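Local atomic coordinates of beta-galactosidase (Bacillus circulans subsp. alkalophilus, PDB entry 3TTY), a protein that hydrolyses terminal beta-linked galactose residues from beta-galactosides, working as a trimeric glycoside hydrolase built on a TIM barrel. Residues I142-Y154 with I247-L260. Numbering follows the deposited sequence.
Sequences IVMWHVSNEYGGY and IPVTTNLMGFYPEL. With GLA (alpha-D-galactopyranose), chain H.
Glu259 lays its carboxylate carbon over one face of the Tyr154 ring, offset toward the rim, while Tyr154 OH donates to Glu259 O (2.6 Å). A phenylalanine in place of Tyr154 would probably leave Glu259 O without its hydroxyl donor and the ring freer to shift. The ring of Tyr257 is sandwiched: Glu259 N sits over the centre of one face, Met254 CE is offset on the opposite one, and Leu260 CD2 lies at the edge in plane. Tyr257 OH accepts a bond from Gly153 N (2.8 Å) and gives one, very short, to Glu259 OE1; a side chain on Gly152 would collide with this hydroxyl. Near the start of both segments, Pro248 O lies at the edge of the Trp145 ring. A chi1 of -74°, with CG beside the backbone N, brings the indole against Ile247, Trp145 CD1 lying 3.4 Å from Ile247 CG2. Trp145 lies in strand 142-146, and Ile247 and Pro248 lead into strand 249-253; these are neighbouring parallel strands, the fourth and fifth of the TIM barrel, joined by Trp145 N to Pro248 O, Thr250 N to Trp145 O and Val147 N to Thr250 O. At their C-terminal ends Asn149, Glu150 and Asn252 line the galactose pocket. Asn252 ND2 donates to Asn149 OD1 (2.8 Å) from above that carbonyl's plane, the two side-chain amide planes standing 49° apart, and Asn252 OD1 receives Glu150 N at 2.9 Å. Asn149 ND2 donates to sugar O2 (3.1 Å) and is also hydrogen-bonded to His112 NE2. The side chains of Glu150 and Met254 cross at about a right angle, OE1 against SD.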
loop_
_atom_site.group_PDB
_atom_site.type_symbol
_atom_site.label_atom_id
_atom_site.label_comp_id
_atom_site.label_asym_id
_atom_site.label_seq_id
_atom_site.Cartn_x
_atom_site.Cartn_y
_atom_site.Cartn_z
ATOM N N ILE A 142 -36.929 20.698 23.494
ATOM C CA ILE A 142 -35.965 20.764 22.398
ATOM C C ILE A 142 -35.138 22.038 22.457
ATOM O O ILE A 142 -35.654 23.132 22.269
ATOM C CB ILE A 142 -36.662 20.683 21.037
ATOM C CG1 ILE A 142 -37.517 19.416 20.959
ATOM C CG2 ILE A 142 -35.640 20.726 19.921
ATOM C CD1 ILE A 142 -38.299 19.285 19.669
ATOM N N VAL A 143 -33.842 21.888 22.701
ATOM C CA VAL A 143 -32.979 23.032 22.929
ATOM C C VAL A 143 -32.029 23.266 21.765
ATOM O O VAL A 143 -31.310 24.272 21.730
ATOM C CB VAL A 143 -32.140 22.825 24.206
ATOM C CG1 VAL A 143 -33.002 22.977 25.467
ATOM C CG2 VAL A 143 -31.466 21.452 24.174
ATOM N N MET A 144 -32.009 22.329 20.822
ATOM C CA MET A 144 -31.031 22.353 19.735
ATOM C C MET A 144 -31.442 21.391 18.625
ATOM O O MET A 144 -31.916 20.292 18.909
ATOM C CB MET A 144 -29.650 21.980 20.278
ATOM C CG MET A 144 -28.514 22.009 19.263
ATOM S SD MET A 144 -28.063 23.661 18.648
ATOM C CE MET A 144 -27.707 24.536 20.165
ATOM N N TRP A 145 -31.285 21.815 17.370
ATOM C CA TRP A 145 -31.446 20.921 16.220
ATOM C C TRP A 145 -30.077 20.423 15.770
ATOM O O TRP A 145 -29.125 21.194 15.669
ATOM C CB TRP A 145 -32.138 21.613 15.032
ATOM C CG TRP A 145 -33.618 21.830 15.185
ATOM C CD1 TRP A 145 -34.240 23.007 15.475
ATOM C CD2 TRP A 145 -34.662 20.852 15.048
ATOM N NE1 TRP A 145 -35.597 22.824 15.532
ATOM C CE2 TRP A 145 -35.883 21.511 15.274
ATOM C CE3 TRP A 145 -34.679 19.485 14.764
ATOM C CZ2 TRP A 145 -37.108 20.854 15.224
ATOM C CZ3 TRP A 145 -35.893 18.833 14.720
ATOM C CH2 TRP A 145 -37.090 19.514 14.947
ATOM N N HIS A 146 -30.006 19.131 15.476
ATOM C CA HIS A 146 -28.779 18.457 15.079
ATOM C C HIS A 146 -29.003 17.959 13.643
ATOM O O HIS A 146 -29.498 16.845 13.416
ATOM C CB HIS A 146 -28.514 17.327 16.096
ATOM C CG HIS A 146 -27.351 16.431 15.783
ATOM N ND1 HIS A 146 -27.145 15.867 14.541
ATOM C CD2 HIS A 146 -26.384 15.931 16.588
ATOM C CE1 HIS A 146 -26.082 15.080 14.590
ATOM N NE2 HIS A 146 -25.600 15.099 15.817
ATOM N N VAL A 147 -28.659 18.811 12.678
ATOM C CA VAL A 147 -28.903 18.523 11.260
ATOM C C VAL A 147 -27.993 17.428 10.744
ATOM O O VAL A 147 -26.759 17.527 10.859
ATOM C CB VAL A 147 -28.695 19.766 10.379
ATOM C CG1 VAL A 147 -28.715 19.380 8.894
ATOM C CG2 VAL A 147 -29.746 20.823 10.698
ATOM N N SER A 148 -28.596 16.379 10.184
ATOM C CA SER A 148 -27.819 15.288 9.607
ATOM C C SER A 148 -26.833 14.751 10.661
ATOM O O SER A 148 -27.156 14.697 11.848
ATOM C CB SER A 148 -27.076 15.787 8.356
ATOM O OG SER A 148 -26.554 14.720 7.582
ATOM N N ASN A 149 -25.650 14.347 10.214
ATOM C CA ASN A 149 -24.573 13.916 11.088
ATOM C C ASN A 149 -23.269 13.875 10.298
ATOM O O ASN A 149 -23.215 13.284 9.216
ATOM C CB ASN A 149 -24.853 12.534 11.680
ATOM C CG ASN A 149 -23.894 12.191 12.808
ATOM O OD1 ASN A 149 -23.909 12.826 13.859
ATOM N ND2 ASN A 149 -23.048 11.192 12.591
ATOM N N GLU A 150 -22.231 14.501 10.845
ATOM C CA GLU A 150 -20.914 14.578 10.199
ATOM C C GLU A 150 -20.945 14.576 8.652
ATOM O O GLU A 150 -20.540 13.601 8.013
ATOM C CB GLU A 150 -19.982 13.465 10.715
ATOM C CG GLU A 150 -19.669 13.530 12.201
ATOM C CD GLU A 150 -18.431 12.716 12.590
ATOM O OE1 GLU A 150 -18.093 11.733 11.882
ATOM O OE2 GLU A 150 -17.787 13.072 13.605
ATOM N N TYR A 151 -21.440 15.659 8.061
ATOM C CA TYR A 151 -21.300 15.872 6.623
ATOM C C TYR A 151 -19.845 15.667 6.161
ATOM O O TYR A 151 -18.902 16.095 6.824
ATOM C CB TYR A 151 -21.721 17.290 6.276
ATOM C CG TYR A 151 -23.208 17.566 6.266
ATOM C CD1 TYR A 151 -24.011 17.057 5.269
ATOM C CD2 TYR A 151 -23.793 18.387 7.229
ATOM C CE1 TYR A 151 -25.359 17.328 5.229
ATOM C CE2 TYR A 151 -25.154 18.678 7.196
ATOM C CZ TYR A 151 -25.925 18.144 6.185
ATOM O OH TYR A 151 -27.272 18.408 6.119
ATOM N N GLY A 152 -19.648 15.012 5.021
ATOM C CA GLY A 152 -18.290 14.778 4.560
ATOM C C GLY A 152 -18.159 13.808 3.409
ATOM O O GLY A 152 -19.142 13.201 2.987
ATOM N N GLY A 153 -16.934 13.668 2.900
ATOM C CA GLY A 153 -16.675 12.840 1.737
ATOM C C GLY A 153 -17.042 13.547 0.439
ATOM O O GLY A 153 -17.925 14.401 0.412
ATOM N N TYR A 154 -16.369 13.184 -0.647
ATOM C CA TYR A 154 -16.651 13.782 -1.943
ATOM C C TYR A 154 -17.394 12.804 -2.828
ATOM O O TYR A 154 -17.305 11.592 -2.633
ATOM C CB TYR A 154 -15.365 14.199 -2.640
ATOM C CG TYR A 154 -14.640 15.301 -1.947
ATOM C CD1 TYR A 154 -15.329 16.264 -1.230
ATOM C CD2 TYR A 154 -13.257 15.381 -1.995
ATOM C CE1 TYR A 154 -14.661 17.280 -0.589
ATOM C CE2 TYR A 154 -12.582 16.393 -1.351
ATOM C CZ TYR A 154 -13.291 17.339 -0.646
ATOM O OH TYR A 154 -12.617 18.359 -0.000
ATOM N N ILE A 247 -35.471 27.994 17.911
ATOM C CA ILE A 247 -34.620 26.870 18.276
ATOM C C ILE A 247 -33.352 26.924 17.446
ATOM O O ILE A 247 -33.419 26.935 16.227
ATOM C CB ILE A 247 -35.312 25.511 18.074
ATOM C CG1 ILE A 247 -36.627 25.471 18.852
ATOM C CG2 ILE A 247 -34.387 24.398 18.538
ATOM C CD1 ILE A 247 -37.316 24.093 18.893
ATOM N N PRO A 248 -32.184 26.962 18.107
ATOM C CA PRO A 248 -30.900 27.047 17.395
ATOM C C PRO A 248 -30.587 25.774 16.609
ATOM O O PRO A 248 -31.084 24.695 16.940
ATOM C CB PRO A 248 -29.872 27.233 18.525
ATOM C CG PRO A 248 -30.666 27.596 19.729
ATOM C CD PRO A 248 -31.996 26.929 19.564
ATOM N N VAL A 249 -29.760 25.904 15.581
ATOM C CA VAL A 249 -29.493 24.800 14.675
ATOM C C VAL A 249 -27.999 24.625 14.514
ATOM O O VAL A 249 -27.267 25.605 14.318
ATOM C CB VAL A 249 -30.064 25.076 13.280
ATOM C CG1 VAL A 249 -29.843 23.864 12.373
ATOM C CG2 VAL A 249 -31.543 25.452 13.366
ATOM N N THR A 250 -27.543 23.380 14.603
ATOM C CA THR A 250 -26.142 23.075 14.366
ATOM C C THR A 250 -26.012 21.796 13.555
ATOM O O THR A 250 -27.006 21.111 13.268
ATOM C CB THR A 250 -25.364 22.919 15.688
ATOM O OG1 THR A 250 -23.964 22.852 15.421
ATOM C CG2 THR A 250 -25.790 21.652 16.433
ATOM N N THR A 251 -24.781 21.486 13.175
ATOM C CA THR A 251 -24.441 20.157 12.692
ATOM C C THR A 251 -23.067 19.842 13.272
ATOM O O THR A 251 -22.360 20.755 13.686
ATOM C CB THR A 251 -24.490 20.046 11.137
ATOM O OG1 THR A 251 -24.252 18.689 10.757
ATOM C CG2 THR A 251 -23.441 20.971 10.473
ATOM N N ASN A 252 -22.700 18.570 13.370
ATOM C CA ASN A 252 -21.479 18.236 14.108
ATOM C C ASN A 252 -20.230 18.105 13.229
ATOM O O ASN A 252 -20.187 17.284 12.303
ATOM C CB ASN A 252 -21.672 17.019 15.035
ATOM C CG ASN A 252 -22.265 15.809 14.324
ATOM O OD1 ASN A 252 -22.836 15.928 13.245
ATOM N ND2 ASN A 252 -22.148 14.642 14.944
ATOM N N LEU A 253 -19.225 18.928 13.531
ATOM C CA LEU A 253 -18.024 19.039 12.700
ATOM C C LEU A 253 -16.869 18.219 13.267
ATOM O O LEU A 253 -16.945 17.708 14.393
ATOM C CB LEU A 253 -17.588 20.506 12.561
ATOM C CG LEU A 253 -18.701 21.529 12.328
ATOM C CD1 LEU A 253 -18.111 22.910 12.111
ATOM C CD2 LEU A 253 -19.585 21.135 11.165
ATOM N N MET A 254 -15.787 18.125 12.502
ATOM C CA MET A 254 -14.730 17.169 12.827
ATOM C C MET A 254 -13.360 17.815 12.992
ATOM O O MET A 254 -12.343 17.225 12.647
ATOM C CB MET A 254 -14.699 16.036 11.797
ATOM C CG MET A 254 -15.981 15.203 11.817
ATOM S SD MET A 254 -16.128 13.980 10.501
ATOM C CE MET A 254 -16.556 15.037 9.122
ATOM N N GLY A 255 -13.346 19.031 13.531
ATOM C CA GLY A 255 -12.099 19.697 13.851
ATOM C C GLY A 255 -11.267 19.994 12.620
ATOM O O GLY A 255 -11.722 20.687 11.702
ATOM N N PHE A 256 -10.052 19.453 12.599
ATOM C CA PHE A 256 -9.122 19.668 11.494
ATOM C C PHE A 256 -9.360 18.739 10.303
ATOM O O PHE A 256 -8.446 18.458 9.531
ATOM C CB PHE A 256 -7.683 19.551 11.992
ATOM C CG PHE A 256 -7.142 20.832 12.562
ATOM C CD1 PHE A 256 -6.516 21.763 11.739
ATOM C CD2 PHE A 256 -7.275 21.116 13.911
ATOM C CE1 PHE A 256 -6.022 22.941 12.256
ATOM C CE2 PHE A 256 -6.788 22.305 14.436
ATOM C CZ PHE A 256 -6.162 23.215 13.607
ATOM N N TYR A 257 -10.594 18.257 10.176
ATOM C CA TYR A 257 -11.015 17.473 9.025
ATOM C C TYR A 257 -10.639 18.230 7.753
ATOM O O TYR A 257 -10.996 19.397 7.589
ATOM C CB TYR A 257 -12.531 17.238 9.111
ATOM C CG TYR A 257 -13.177 16.477 7.974
ATOM C CD1 TYR A 257 -12.735 15.207 7.608
ATOM C CD2 TYR A 257 -14.265 17.015 7.288
ATOM C CE1 TYR A 257 -13.350 14.501 6.575
ATOM C CE2 TYR A 257 -14.887 16.324 6.258
ATOM C CZ TYR A 257 -14.424 15.070 5.902
ATOM O OH TYR A 257 -15.051 14.385 4.877
ATOM N N PRO A 258 -9.918 17.562 6.841
ATOM C CA PRO A 258 -9.363 18.272 5.679
ATOM C C PRO A 258 -10.350 18.614 4.549
ATOM O O PRO A 258 -10.050 19.524 3.775
ATOM C CB PRO A 258 -8.255 17.327 5.165
ATOM C CG PRO A 258 -8.575 15.978 5.737
ATOM C CD PRO A 258 -9.386 16.194 6.992
ATOM N N GLU A 259 -11.490 17.939 4.459
ATOM C CA GLU A 259 -12.296 18.000 3.238
ATOM C C GLU A 259 -13.333 19.127 3.123
ATOM O O GLU A 259 -13.867 19.374 2.044
ATOM C CB GLU A 259 -12.955 16.640 2.973
ATOM C CG GLU A 259 -11.941 15.543 2.675
ATOM C CD GLU A 259 -12.593 14.237 2.310
ATOM O OE1 GLU A 259 -13.657 13.920 2.895
ATOM O OE2 GLU A 259 -12.050 13.527 1.433
ATOM N N LEU A 260 -13.616 19.812 4.218
ATOM C CA LEU A 260 -14.617 20.873 4.212
ATOM C C LEU A 260 -14.046 22.185 4.750
ATOM O O LEU A 260 -13.270 22.189 5.704
ATOM C CB LEU A 260 -15.817 20.444 5.058
ATOM C CG LEU A 260 -17.028 19.806 4.364
ATOM C CD1 LEU A 260 -16.739 19.303 2.961
ATOM C CD2 LEU A 260 -17.659 18.722 5.237
HETATM C C1 GLA H . -18.560 10.193 15.010
HETATM C C2 GLA H . -20.073 10.018 14.730
HETATM C C3 GLA H . -20.791 9.187 15.808
HETATM C C4 GLA H . -19.968 7.931 16.049
HETATM C C5 GLA H . -18.526 8.321 16.386
HETATM C C6 GLA H . -17.738 7.043 16.699
HETATM O O1 GLA H . -18.227 11.061 16.108
HETATM O O2 GLA H . -20.705 11.284 14.628
HETATM O O3 GLA H . -22.111 8.796 15.393
HETATM O O4 GLA H . -19.989 7.197 14.831
HETATM O O5 GLA H . -17.928 8.942 15.242
HETATM O O6 GLA H . -16.521 7.370 17.384
HETATM O O HOH W 1 -21.550 17.859 10.053
HETATM O O HOH W 2 -13.953 11.907 -0.137
#